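Long-range contacts in polyphosphate kinase (Porphyromonas gingivalis, PDB 2O8R), which probably catalyses the reversible transfer of the terminal phosphate of ATP onto a growing chain of inorganic polyphosphate, with magnesium as cofactor: residues A[159-163]-A[300-304]; A[523-527]-A[602-606]. The protein carries 3 engineered substitutions. All coordinates share one frame; numbering follows the deposited sequence. Where two conformers were deposited one is given.

Contact 1 and contact 2 lie on opposite sides of the chain's centre, their centres about 49 Å apart, and share no helix or strand. Contact 1 (159-163 with 300-304) joins two loops at the sheet of the middle domain. Its touching residues are mostly buried, yet the meeting is small and rests on valine methyls and an asparagine whose polar end is held from outside. Contact 2 (523-527 with 602-606) packs a helix against the end of a strand in the second C-terminal domain. It buries roughly twice the surface: a phenylalanine makes an apolar floor, a buried carboxylate beside it bonds to backbone, and a partly exposed guanidinium lies on an amide.

Contact 1 of 2, residues A[159-163]-A[300-304]; sequences SGRVY and YVNLQ
Val162 places CG2 beside its backbone N, opposite the carbonyl carbon (chi1 171°), and this is the methyl that meets the other loop. In Val301 CG2 lies between the backbone N and the carbonyl carbon (chi1 -57°), and the two CG2 methyls meet at 4.0 Å. The same Val162 CG2 rests against Asn302 CB at 3.6 Å, so one branched side chain serves two consecutive residues; the compact shape of valine suits so small an apolar meeting place. Asn302 adopts a left-handed backbone conformation, which asparagine tolerates better than most residues, and the chain turns there into the 3-10 segment that starts at Leu303. Its amide end lies near the carbonyl of Gly160, which also has positive phi, a conformation that glycine adopts without strain because it has no CB. Asn302 OD1 and Gly160 O approach to 3.3 Å, but both are acceptors and do not bond to each other. What OD1 does receive is a hydrogen bond from Lys233 NZ. The two loops are therefore joined by packing, with polar ties made to third parties. Strand 225-235 links them: Tyr163, at the start of strand 163-169, pairs through its backbone with Ile232, while Val301 lies on Ser231 and Lys233. Beyond the turn, Leu303 packs on helix 83-112 and Gln304 on helix 35-63, placing this contact between the middle-domain sheet and those helices.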
loop_
_atom_site.group_PDB
_atom_site.type_symbol
_atom_site.label_atom_id
_atom_site.label_comp_id
_atom_site.label_asym_id
_atom_site.label_seq_id
_atom_site.Cartn_x
_atom_site.Cartn_y
_atom_site.Cartn_z
ATOM N N SER A 159 15.509 13.307 2.336
ATOM C CA SER A 159 14.735 14.208 1.515
ATOM C C SER A 159 13.252 13.956 1.730
ATOM O O SER A 159 12.848 12.877 2.189
ATOM C CB SER A 159 15.127 14.084 0.038
ATOM O OG SER A 159 14.916 12.771 -0.436
ATOM N N GLY A 160 12.452 14.978 1.435
ATOM C CA GLY A 160 10.997 14.893 1.530
ATOM C C GLY A 160 10.472 14.904 2.947
ATOM O O GLY A 160 9.265 14.887 3.162
ATOM N N ARG A 161 11.384 14.921 3.915
ATOM C CA ARG A 161 11.017 14.977 5.323
ATOM C C ARG A 161 11.219 16.388 5.884
ATOM O O ARG A 161 11.831 17.249 5.243
ATOM C CB ARG A 161 11.823 13.949 6.129
ATOM C CG ARG A 161 11.641 12.501 5.683
ATOM C CD ARG A 161 10.284 11.928 6.093
ATOM N NE ARG A 161 10.325 11.185 7.357
ATOM C CZ ARG A 161 10.011 11.702 8.543
ATOM N NH1 ARG A 161 9.645 12.973 8.640
ATOM N NH2 ARG A 161 10.064 10.951 9.635
ATOM N N VAL A 162 10.691 16.621 7.078
ATOM C CA VAL A 162 10.886 17.873 7.762
ATOM C C VAL A 162 11.743 17.573 8.964
ATOM O O VAL A 162 11.489 16.610 9.681
ATOM C CB VAL A 162 9.560 18.444 8.238
ATOM C CG1 VAL A 162 9.787 19.637 9.140
ATOM C CG2 VAL A 162 8.710 18.822 7.060
ATOM N N TYR A 163 12.781 18.375 9.163
ATOM C CA TYR A 163 13.595 18.285 10.373
ATOM C C TYR A 163 13.611 19.629 11.072
ATOM O O TYR A 163 13.370 20.686 10.460
ATOM C CB TYR A 163 15.034 17.903 10.058
ATOM C CG TYR A 163 15.261 16.516 9.524
ATOM C CD1 TYR A 163 15.960 15.576 10.270
ATOM C CD2 TYR A 163 14.813 16.150 8.259
ATOM C CE1 TYR A 163 16.196 14.305 9.773
ATOM C CE2 TYR A 163 15.042 14.875 7.754
ATOM C CZ TYR A 163 15.729 13.958 8.515
ATOM O OH TYR A 163 15.962 12.694 8.013
ATOM N N TYR A 300 6.667 27.329 7.672
ATOM C CA TYR A 300 6.316 25.909 7.528
ATOM C C TYR A 300 6.746 25.387 6.165
ATOM O O TYR A 300 6.467 26.018 5.148
ATOM C CB TYR A 300 4.814 25.680 7.721
ATOM C CG TYR A 300 4.324 26.128 9.066
ATOM C CD1 TYR A 300 4.445 25.303 10.178
ATOM C CD2 TYR A 300 3.760 27.392 9.233
ATOM C CE1 TYR A 300 4.003 25.723 11.434
ATOM C CE2 TYR A 300 3.320 27.820 10.474
ATOM C CZ TYR A 300 3.439 26.980 11.570
ATOM O OH TYR A 300 2.998 27.404 12.798
ATOM N N VAL A 301 7.432 24.244 6.156
ATOM C CA VAL A 301 7.916 23.650 4.914
ATOM C C VAL A 301 7.245 22.311 4.598
ATOM O O VAL A 301 6.521 21.744 5.423
ATOM C CB VAL A 301 9.457 23.469 4.910
ATOM C CG1 VAL A 301 10.159 24.805 5.139
ATOM C CG2 VAL A 301 9.898 22.443 5.936
ATOM N N ASN A 302 7.502 21.815 3.395
ATOM C CA ASN A 302 6.916 20.569 2.914
ATOM C C ASN A 302 5.399 20.633 2.897
ATOM O O ASN A 302 4.717 19.700 3.317
ATOM C CB ASN A 302 7.382 19.391 3.752
ATOM C CG ASN A 302 7.627 18.171 2.929
ATOM O OD1 ASN A 302 8.680 18.038 2.299
ATOM N ND2 ASN A 302 6.667 17.252 2.930
ATOM N N LEU A 303 4.878 21.744 2.391
ATOM C CA LEU A 303 3.461 22.014 2.492
ATOM C C LEU A 303 2.591 21.230 1.515
ATOM O O LEU A 303 1.405 21.508 1.394
ATOM C CB LEU A 303 3.197 23.503 2.378
ATOM C CG LEU A 303 3.550 24.267 3.644
ATOM C CD1 LEU A 303 3.394 25.748 3.374
ATOM C CD2 LEU A 303 2.646 23.836 4.777
ATOM N N GLN A 304 3.167 20.245 0.832
ATOM C CA GLN A 304 2.372 19.363 -0.005
ATOM C C GLN A 304 1.531 18.483 0.897
ATOM O O GLN A 304 0.558 17.871 0.444
ATOM C CB GLN A 304 3.242 18.508 -0.921
ATOM C CG GLN A 304 4.470 17.885 -0.258
ATOM C CD GLN A 304 5.696 18.740 -0.478
ATOM O OE1 GLN A 304 5.743 19.888 -0.050
ATOM N NE2 GLN A 304 6.682 18.199 -1.177
#

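Contact 2 of 2, residues A[523-527]-A[602-606]; sequences LIERE and CFHNG
Leu523 presses on Phe603 where helix 516-532 covers the sheet of the second C-terminal domain, a helix-on-sheet layer of the phospholipase D-like fold. Leu523 CB stands over the face of the ring, 3.7 Å from its centroid and 12° off the normal, a CH-pi contact, and Leu523 CD1 reaches CE2 of Phe603 at 3.7 Å. Ile524 CG1 comes instead to the ring's edge, 3.9 Å from Phe603 CE1. A broad aromatic suits the last residue of strand 600-603, since it can span two neighbouring positions of the helix.

One turn on from Leu523, the chemistry becomes polar. The side chain of Glu527 bends at chi2, and Asn605 N donates to Glu527 OE2 at 2.7 Å, on the syn lone pair of the carboxylate, with an N-H...O angle of 147°. Asn605, whose phi is positive, turns its amide onto the guanidinium of Arg526; the planes lie 19° apart, with Asn605 ND2 over one face toward the rim. This is a stack and not a hydrogen bond.

Further out, Glu610 of the antiparallel neighbour strand 610-614 makes a salt bridge with Arg526 NH2, tying the helix to the strand that pairs with Phe603. The buried carboxylate of Glu527 is held at both oxygens: OE1 accepts the backbone N-H of Tyr538, at the start of strand 538-543, which gives each oxygen one backbone N-H.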
loop_
_atom_site.group_PDB
_atom_site.type_symbol
_atom_site.label_atom_id
_atom_site.label_comp_id
_atom_site.label_asym_id
_atom_site.label_seq_id
_atom_site.Cartn_x
_atom_site.Cartn_y
_atom_site.Cartn_z
ATOM N N LEU A 523 -0.925 16.541 -42.764
ATOM C CA LEU A 523 -2.131 17.188 -42.243
ATOM C C LEU A 523 -1.991 18.715 -42.095
ATOM O O LEU A 523 -2.892 19.460 -42.496
ATOM C CB LEU A 523 -2.524 16.569 -40.898
ATOM C CG LEU A 523 -3.066 15.138 -40.864
ATOM C CD1 LEU A 523 -2.819 14.484 -39.503
ATOM C CD2 LEU A 523 -4.549 15.093 -41.205
ATOM N N ILE A 524 -0.873 19.177 -41.526
ATOM C CA ILE A 524 -0.645 20.612 -41.364
ATOM C C ILE A 524 -0.452 21.283 -42.714
ATOM O O ILE A 524 -1.011 22.355 -42.972
ATOM C CB ILE A 524 0.582 20.923 -40.487
ATOM C CG1 ILE A 524 0.346 20.440 -39.052
ATOM C CG2 ILE A 524 0.858 22.421 -40.498
ATOM C CD1 ILE A 524 1.579 20.480 -38.164
ATOM N N GLU A 525 0.344 20.637 -43.565
ATOM C CA GLU A 525 0.614 21.128 -44.902
ATOM C C GLU A 525 -0.672 21.300 -45.703
ATOM O O GLU A 525 -0.861 22.318 -46.372
ATOM C CB GLU A 525 1.555 20.192 -45.652
ATOM C CG GLU A 525 3.023 20.382 -45.350
ATOM C CD GLU A 525 3.512 21.800 -45.566
ATOM O OE1 GLU A 525 2.900 22.569 -46.342
ATOM O OE2 GLU A 525 4.541 22.143 -44.958
ATOM N N ARG A 526 -1.558 20.311 -45.618
ATOM C CA ARG A 526 -2.825 20.355 -46.337
ATOM C C ARG A 526 -3.635 21.608 -46.024
ATOM O O ARG A 526 -4.306 22.152 -46.909
ATOM C CB ARG A 526 -3.648 19.108 -46.056
ATOM C CG ARG A 526 -5.009 19.129 -46.722
ATOM C CD ARG A 526 -5.618 17.769 -46.755
ATOM N NE ARG A 526 -5.950 17.313 -45.416
ATOM C CZ ARG A 526 -6.684 16.241 -45.156
ATOM N NH1 ARG A 526 -7.178 15.519 -46.153
ATOM N NH2 ARG A 526 -6.929 15.901 -43.899
ATOM N N GLU A 527 -3.556 22.070 -44.776
ATOM C CA GLU A 527 -4.230 23.304 -44.370
ATOM C C GLU A 527 -3.549 24.494 -45.008
ATOM O O GLU A 527 -4.226 25.436 -45.418
ATOM C CB GLU A 527 -4.255 23.484 -42.845
ATOM C CG GLU A 527 -4.904 22.362 -42.071
ATOM C CD GLU A 527 -6.409 22.300 -42.249
ATOM O OE1 GLU A 527 -7.055 23.375 -42.212
ATOM O OE2 GLU A 527 -6.936 21.167 -42.416
ATOM N N CYS A 602 -7.668 18.353 -34.344
ATOM C CA CYS A 602 -8.702 18.621 -35.336
ATOM C C CYS A 602 -8.158 19.449 -36.471
ATOM O O CYS A 602 -7.711 20.579 -36.273
ATOM C CB CYS A 602 -9.859 19.382 -34.711
ATOM S SG CYS A 602 -10.506 18.539 -33.308
ATOM N N PHE A 603 -8.205 18.886 -37.666
ATOM C CA PHE A 603 -7.836 19.631 -38.863
ATOM C C PHE A 603 -9.078 19.910 -39.706
ATOM O O PHE A 603 -9.798 18.979 -40.087
ATOM C CB PHE A 603 -6.800 18.858 -39.668
ATOM C CG PHE A 603 -5.528 18.557 -38.902
ATOM C CD1 PHE A 603 -4.409 19.363 -39.054
ATOM C CD2 PHE A 603 -5.446 17.455 -38.050
ATOM C CE1 PHE A 603 -3.234 19.084 -38.368
ATOM C CE2 PHE A 603 -4.276 17.173 -37.368
ATOM C CZ PHE A 603 -3.168 17.991 -37.525
ATOM N N HIS A 604 -9.329 21.188 -39.986
ATOM C CA HIS A 604 -10.537 21.612 -40.707
ATOM C C HIS A 604 -10.708 20.985 -42.089
ATOM O O HIS A 604 -11.815 20.546 -42.435
ATOM C CB HIS A 604 -10.591 23.126 -40.833
ATOM C CG HIS A 604 -11.878 23.630 -41.403
ATOM N ND1 HIS A 604 -13.106 23.140 -41.010
ATOM C CD2 HIS A 604 -12.131 24.588 -42.327
ATOM C CE1 HIS A 604 -14.060 23.770 -41.671
ATOM N NE2 HIS A 604 -13.495 24.653 -42.477
ATOM N N ASN A 605 -9.615 20.945 -42.859
ATOM C CA ASN A 605 -9.614 20.408 -44.226
ATOM C C ASN A 605 -10.813 20.854 -45.077
ATOM O O ASN A 605 -11.612 20.030 -45.547
ATOM C CB ASN A 605 -9.511 18.887 -44.188
ATOM C CG ASN A 605 -9.329 18.287 -45.563
ATOM O OD1 ASN A 605 -8.711 18.894 -46.445
ATOM N ND2 ASN A 605 -9.881 17.093 -45.759
ATOM N N GLY A 606 -10.957 22.168 -45.232
ATOM C CA GLY A 606 -12.075 22.748 -45.974
ATOM C C GLY A 606 -13.420 22.643 -45.277
ATOM O O GLY A 606 -14.225 23.574 -45.308
#